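Local atomic coordinates of succinate-semialdehyde dehydrogenase (Streptococcus pyogenes MGAS1882, PDB entry 4OGD), a protein that probably oxidises succinic semialdehyde to succinate as a member of the aldehyde dehydrogenase family, with NADP+ as the bound cofactor. Residues A[419-422]-A[423-426]; A[85-88]-A[89-93]. All blocks are in the same frame, centred on the assembly; numbering follows the deposited sequence.

Interaction 1 (A[419-422]-A[423-426]); sequences TSLP and ELPF
The E423 carboxylate lies flat over L421, with CB and CD1 of the leucine beneath one of its faces; OE1 sits 3.6 Å from L421 CB and OE2 3.8 Å from L421 CD1. P422 CD lies beyond OE1, tilted out of the carboxylate plane towards the L421 face, at 3.5 Å. These groups meet because L421 to L424 form a type I beta turn. E423 is folded back over it, with CG between the backbone N and the carbonyl carbon (chi1 67°) and a bend at chi2. OE2 is hydrogen-bonded to T110 of the second subunit, so the turn takes part in the dimer contact. The turn is closed by L424 N donating to L421 O, a straight bond (167°) whose donor stands well above the carbonyl plane. L421 and L424 run side by side, their CD1 atoms 4.0 Å apart. The F426 ring meets S420 OG obliquely through CD2 and makes a cation-pi contact with R140; with P425 it opens a Pro-Phe-Gly-Gly sequence, whose phenylalanine lies by the substrate pocket in some relatives, as it may here. S420 OG is hydrogen-bonded to Y136 OH, and a water bridges the loop, 2.8 Å from S420 OG and donating to L424 O at 2.9 Å.

Interaction 2 (A[85-88]-A[89-93]); sequences VDLC and ADIAD
I91 rests directly on the L87 carbonyl: its CG1 is 3.3 Å from L87 O, while its N donates to the same oxygen at 2.9 Å. At the end of its side chain, I91 CD1 reaches CG of L87 (4.1 Å) and the two side chains meet at a slant. L87 has CG anti to its N (chi1 -177°), which carries the branch forward along the helix towards I91. One residue earlier, D86 O receives D90 N in a longer bond of 3.2 Å and lies beside A89 CB, at 3.4 Å, and D90 CG, at 3.6 Å. The V85 and C88 carbonyls are matched to A89 N and A92 N in the same way.

Further out, Y136 of helix 136-148 lies on L87 and I91, and M139 on I91 and C88. Helix 45-61 packs alongside, L59 meeting V85 and C88, and L52 meeting A92. The acidic groups tie the helix to its neighbours: D86 forms a salt bridge with R63, and D93 one with R60 besides a hydrogen bond to H53. Regular i to i+4 bonding, apolar side chains packed on helices 45-61, 63-74 and 136-148, and aspartates bonded to residues of 45-61 and 63-74 mark this as a packed amphipathic alpha-helix.

Overall arrangement
Coming from the N terminus, the chain first passes through interaction 2, in the middle of helix 78-103, and only after more than three hundred further residues reaches interaction 1, in the loop between strands 411-414 and 429-430. The two are in series, neither nested nor crossed. Interaction 2 closes no loop, being successive helical turns, whereas interaction 1 closes a tight reverse turn. In space their centres are 12 Å apart and they touch: the P422 ring packs on the backbone of D90 and I91, with CG 3.7 Å from D90 O, and on L87. The late turn thus seats on the early helix, joining helix 78-103 to the loop that follows strand 411-414 at the edge of the seven-stranded sheet, while E423 and L421 meet the second subunit.

Interaction 1 (A[419-422]-A[423-426])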
ATOM      1  N   THR A 419     -23.408   5.116   2.031  1.00 10.83           N
ATOM      2  CA  THR A 419     -23.800   4.043   1.140  1.00 12.65           C
ATOM      3  C   THR A 419     -22.561   3.547   0.439  1.00 11.19           C
ATOM      4  O   THR A 419     -21.493   4.159   0.526  1.00 13.93           O
ATOM      5  CB  THR A 419     -24.823   4.480   0.108  1.00 16.09           C
ATOM      6  OG1 THR A 419     -25.330   3.317  -0.556  1.00 17.01           O
ATOM      7  CG2 THR A 419     -24.180   5.397  -0.911  1.00 15.49           C
ATOM      8  N   SER A 420     -22.699   2.424  -0.244  1.00  9.45           N
ATOM      9  CA  SER A 420     -21.604   1.877  -1.017  1.00 10.59           C
ATOM     10  C   SER A 420     -22.190   1.368  -2.319  1.00 11.67           C
ATOM     11  O   SER A 420     -23.288   0.807  -2.323  1.00 12.01           O
ATOM     12  CB  SER A 420     -20.941   0.730  -0.251  1.00 10.47           C
ATOM     13  OG  SER A 420     -19.934   0.112  -1.040  1.00  9.95           O
ATOM     14  N   LEU A 421     -21.468   1.588  -3.416  1.00  9.78           N
ATOM     15  CA  LEU A 421     -21.864   1.131  -4.739  1.00  8.02           C
ATOM     16  C   LEU A 421     -20.585   0.648  -5.409  1.00  9.62           C
ATOM     17  O   LEU A 421     -19.492   1.100  -5.051  1.00  9.95           O
ATOM     18  CB  LEU A 421     -22.476   2.276  -5.539  1.00 10.43           C
ATOM     19  CG  LEU A 421     -23.818   2.806  -5.029  1.00 11.06           C
ATOM     20  CD1 LEU A 421     -24.142   4.124  -5.716  1.00 13.88           C
ATOM     21  CD2 LEU A 421     -24.907   1.771  -5.283  1.00 13.15           C
ATOM     22  N   PRO A 422     -20.699  -0.271  -6.379  1.00  8.34           N
ATOM     23  CA  PRO A 422     -19.482  -0.860  -6.947  1.00  9.17           C
ATOM     24  C   PRO A 422     -18.536   0.170  -7.547  1.00 10.46           C
ATOM     25  O   PRO A 422     -17.316  -0.040  -7.531  1.00  9.79           O
ATOM     26  CB  PRO A 422     -20.025  -1.775  -8.044  1.00 10.41           C
ATOM     27  CG  PRO A 422     -21.393  -2.165  -7.544  1.00 10.36           C
ATOM     28  CD  PRO A 422     -21.922  -0.916  -6.895  1.00  9.85           C
ATOM     29  N   GLU A 423     -19.088   1.280  -8.037  1.00  8.73           N
ATOM     30  CA  GLU A 423     -18.302   2.289  -8.743  1.00 10.00           C
ATOM     31  C   GLU A 423     -17.672   3.358  -7.838  1.00 10.23           C
ATOM     32  O   GLU A 423     -16.956   4.244  -8.320  1.00  9.49           O
ATOM     33  CB  GLU A 423     -19.171   2.962  -9.809  1.00 12.06           C
ATOM     34  CG  GLU A 423     -20.306   3.801  -9.228  1.00 10.89           C
ATOM     35  CD  GLU A 423     -21.625   3.057  -9.121  1.00 13.25           C
ATOM     36  OE1 GLU A 423     -21.636   1.807  -9.001  1.00 10.23           O
ATOM     37  OE2 GLU A 423     -22.670   3.737  -9.154  1.00 15.94           O
ATOM     38  N   LEU A 424     -17.929   3.275  -6.535  1.00  8.60           N
ATOM     39  CA  LEU A 424     -17.431   4.289  -5.595  1.00  9.41           C
ATOM     40  C   LEU A 424     -16.306   3.733  -4.717  1.00  9.24           C
ATOM     41  O   LEU A 424     -16.477   2.686  -4.080  1.00  8.89           O
ATOM     42  CB  LEU A 424     -18.575   4.778  -4.696  1.00  9.22           C
ATOM     43  CG  LEU A 424     -19.811   5.388  -5.362  1.00 11.24           C
ATOM     44  CD1 LEU A 424     -20.846   5.835  -4.315  1.00  8.82           C
ATOM     45  CD2 LEU A 424     -19.415   6.550  -6.265  1.00 10.72           C
ATOM     46  N   PRO A 425     -15.159   4.438  -4.655  1.00  7.68           N
ATOM     47  CA  PRO A 425     -14.061   3.947  -3.813  1.00  7.48           C
ATOM     48  C   PRO A 425     -14.394   4.056  -2.334  1.00  9.11           C
ATOM     49  O   PRO A 425     -15.037   5.030  -1.901  1.00  8.52           O
ATOM     50  CB  PRO A 425     -12.895   4.867  -4.172  1.00  8.29           C
ATOM     51  CG  PRO A 425     -13.536   6.130  -4.683  1.00  7.67           C
ATOM     52  CD  PRO A 425     -14.827   5.700  -5.341  1.00  6.95           C
ATOM     53  N   PHE A 426     -13.965   3.055  -1.574  1.00  6.57           N
ATOM     54  CA  PHE A 426     -14.292   2.963  -0.156  1.00  7.56           C
ATOM     55  C   PHE A 426     -13.019   2.770   0.649  1.00  7.37           C
ATOM     56  O   PHE A 426     -12.299   1.798   0.446  1.00  7.30           O
ATOM     57  CB  PHE A 426     -15.244   1.785   0.072  1.00  6.84           C
ATOM     58  CG  PHE A 426     -15.876   1.743   1.446  1.00  9.08           C
ATOM     59  CD1 PHE A 426     -15.120   1.447   2.576  1.00  9.30           C
ATOM     60  CD2 PHE A 426     -17.242   1.941   1.596  1.00  9.41           C
ATOM     61  CE1 PHE A 426     -15.704   1.390   3.834  1.00  8.42           C
ATOM     62  CE2 PHE A 426     -17.838   1.881   2.847  1.00 11.19           C
ATOM     63  CZ  PHE A 426     -17.069   1.605   3.968  1.00  9.70           C
TER
HETATM   64  O   HOH W   1     -18.563   2.219  -2.179  1.00  8.29           O

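Interaction 2 (A[85-88]-A[89-93])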
ATOM      1  N   VAL A  85     -26.883  -9.117  -0.026  1.00  7.76           N
ATOM      2  CA  VAL A  85     -26.786  -9.990  -1.194  1.00  6.93           C
ATOM      3  C   VAL A  85     -26.914  -9.184  -2.476  1.00  7.30           C
ATOM      4  O   VAL A  85     -26.119  -9.361  -3.401  1.00  9.92           O
ATOM      5  CB  VAL A  85     -27.853 -11.091  -1.196  1.00  9.44           C
ATOM      6  CG1 VAL A  85     -27.801 -11.854  -2.520  1.00  9.65           C
ATOM      7  CG2 VAL A  85     -27.635 -12.029  -0.031  1.00 10.21           C
ATOM      8  N   ASP A  86     -27.910  -8.298  -2.527  1.00  9.85           N
ATOM      9  CA  ASP A  86     -28.144  -7.475  -3.714  1.00  8.69           C
ATOM     10  C   ASP A  86     -26.892  -6.702  -4.129  1.00 10.37           C
ATOM     11  O   ASP A  86     -26.554  -6.639  -5.317  1.00  9.15           O
ATOM     12  CB  ASP A  86     -29.294  -6.485  -3.489  1.00  9.43           C
ATOM     13  CG  ASP A  86     -30.651  -7.158  -3.374  1.00 13.08           C
ATOM     14  OD1 ASP A  86     -30.778  -8.353  -3.718  1.00 14.20           O
ATOM     15  OD2 ASP A  86     -31.606  -6.473  -2.931  1.00 18.61           O
ATOM     16  N   LEU A  87     -26.205  -6.122  -3.146  1.00  9.62           N
ATOM     17  CA  LEU A  87     -24.997  -5.352  -3.417  1.00  9.18           C
ATOM     18  C   LEU A  87     -23.857  -6.259  -3.888  1.00 10.42           C
ATOM     19  O   LEU A  87     -23.077  -5.878  -4.763  1.00 10.66           O
ATOM     20  CB  LEU A  87     -24.588  -4.539  -2.184  1.00  9.83           C
ATOM     21  CG  LEU A  87     -23.374  -3.634  -2.377  1.00 11.95           C
ATOM     22  CD1 LEU A  87     -23.528  -2.786  -3.636  1.00 11.96           C
ATOM     23  CD2 LEU A  87     -23.181  -2.746  -1.146  1.00 12.32           C
ATOM     24  N   CYS A  88     -23.772  -7.460  -3.320  1.00  7.52           N
ATOM     25  CA  CYS A  88     -22.761  -8.431  -3.741  1.00  6.77           C
ATOM     26  C   CYS A  88     -22.962  -8.818  -5.202  1.00  7.13           C
ATOM     27  O   CYS A  88     -21.990  -8.948  -5.945  1.00  9.15           O
ATOM     28  CB  CYS A  88     -22.814  -9.685  -2.875  1.00  9.11           C
ATOM     29  SG  CYS A  88     -22.130  -9.444  -1.225  1.00  8.78           S
ATOM     30  N   ALA A  89     -24.227  -9.017  -5.588  1.00  9.08           N
ATOM     31  CA  ALA A  89     -24.573  -9.317  -6.970  1.00  6.18           C
ATOM     32  C   ALA A  89     -24.013  -8.225  -7.869  1.00  8.12           C
ATOM     33  O   ALA A  89     -23.330  -8.509  -8.853  1.00  8.47           O
ATOM     34  CB  ALA A  89     -26.095  -9.431  -7.126  1.00 10.09           C
ATOM     35  N   ASP A  90     -24.262  -6.971  -7.507  1.00  8.65           N
ATOM     36  CA  ASP A  90     -23.800  -5.840  -8.315  1.00  8.44           C
ATOM     37  C   ASP A  90     -22.277  -5.707  -8.391  1.00  8.05           C
ATOM     38  O   ASP A  90     -21.733  -5.351  -9.440  1.00  8.55           O
ATOM     39  CB  ASP A  90     -24.435  -4.535  -7.828  1.00  7.72           C
ATOM     40  CG  ASP A  90     -25.933  -4.489  -8.084  1.00 13.59           C
ATOM     41  OD1 ASP A  90     -26.428  -5.275  -8.929  1.00 12.73           O
ATOM     42  OD2 ASP A  90     -26.612  -3.653  -7.450  1.00 14.46           O
ATOM     43  N   ILE A  91     -21.596  -5.991  -7.287  1.00  7.15           N
ATOM     44  CA  ILE A  91     -20.133  -5.922  -7.276  1.00  6.26           C
ATOM     45  C   ILE A  91     -19.511  -6.968  -8.210  1.00  7.79           C
ATOM     46  O   ILE A  91     -18.595  -6.659  -8.974  1.00  8.20           O
ATOM     47  CB  ILE A  91     -19.574  -6.062  -5.843  1.00  6.79           C
ATOM     48  CG1 ILE A  91     -19.984  -4.858  -5.001  1.00  9.79           C
ATOM     49  CG2 ILE A  91     -18.063  -6.189  -5.876  1.00  6.57           C
ATOM     50  CD1 ILE A  91     -19.696  -5.017  -3.505  1.00  7.32           C
ATOM     51  N   ALA A  92     -20.017  -8.196  -8.154  1.00  6.75           N
ATOM     52  CA  ALA A  92     -19.554  -9.283  -9.018  1.00  6.90           C
ATOM     53  C   ALA A  92     -19.781  -8.930 -10.485  1.00  7.29           C
ATOM     54  O   ALA A  92     -18.863  -9.030 -11.309  1.00  8.58           O
ATOM     55  CB  ALA A  92     -20.283 -10.574  -8.666  1.00  7.25           C
ATOM     56  N   ASP A  93     -20.996  -8.491 -10.813  1.00  8.13           N
ATOM     57  CA  ASP A  93     -21.284  -8.115 -12.198  1.00  8.78           C
ATOM     58  C   ASP A  93     -20.410  -6.943 -12.641  1.00 10.23           C
ATOM     59  O   ASP A  93     -19.922  -6.923 -13.770  1.00 11.59           O
ATOM     60  CB  ASP A  93     -22.765  -7.773 -12.387  1.00 10.00           C
ATOM     61  CG  ASP A  93     -23.651  -9.002 -12.532  1.00 11.52           C
ATOM     62  OD1 ASP A  93     -23.181 -10.064 -13.019  1.00 10.74           O
ATOM     63  OD2 ASP A  93     -24.838  -8.893 -12.156  1.00 12.64           O
TER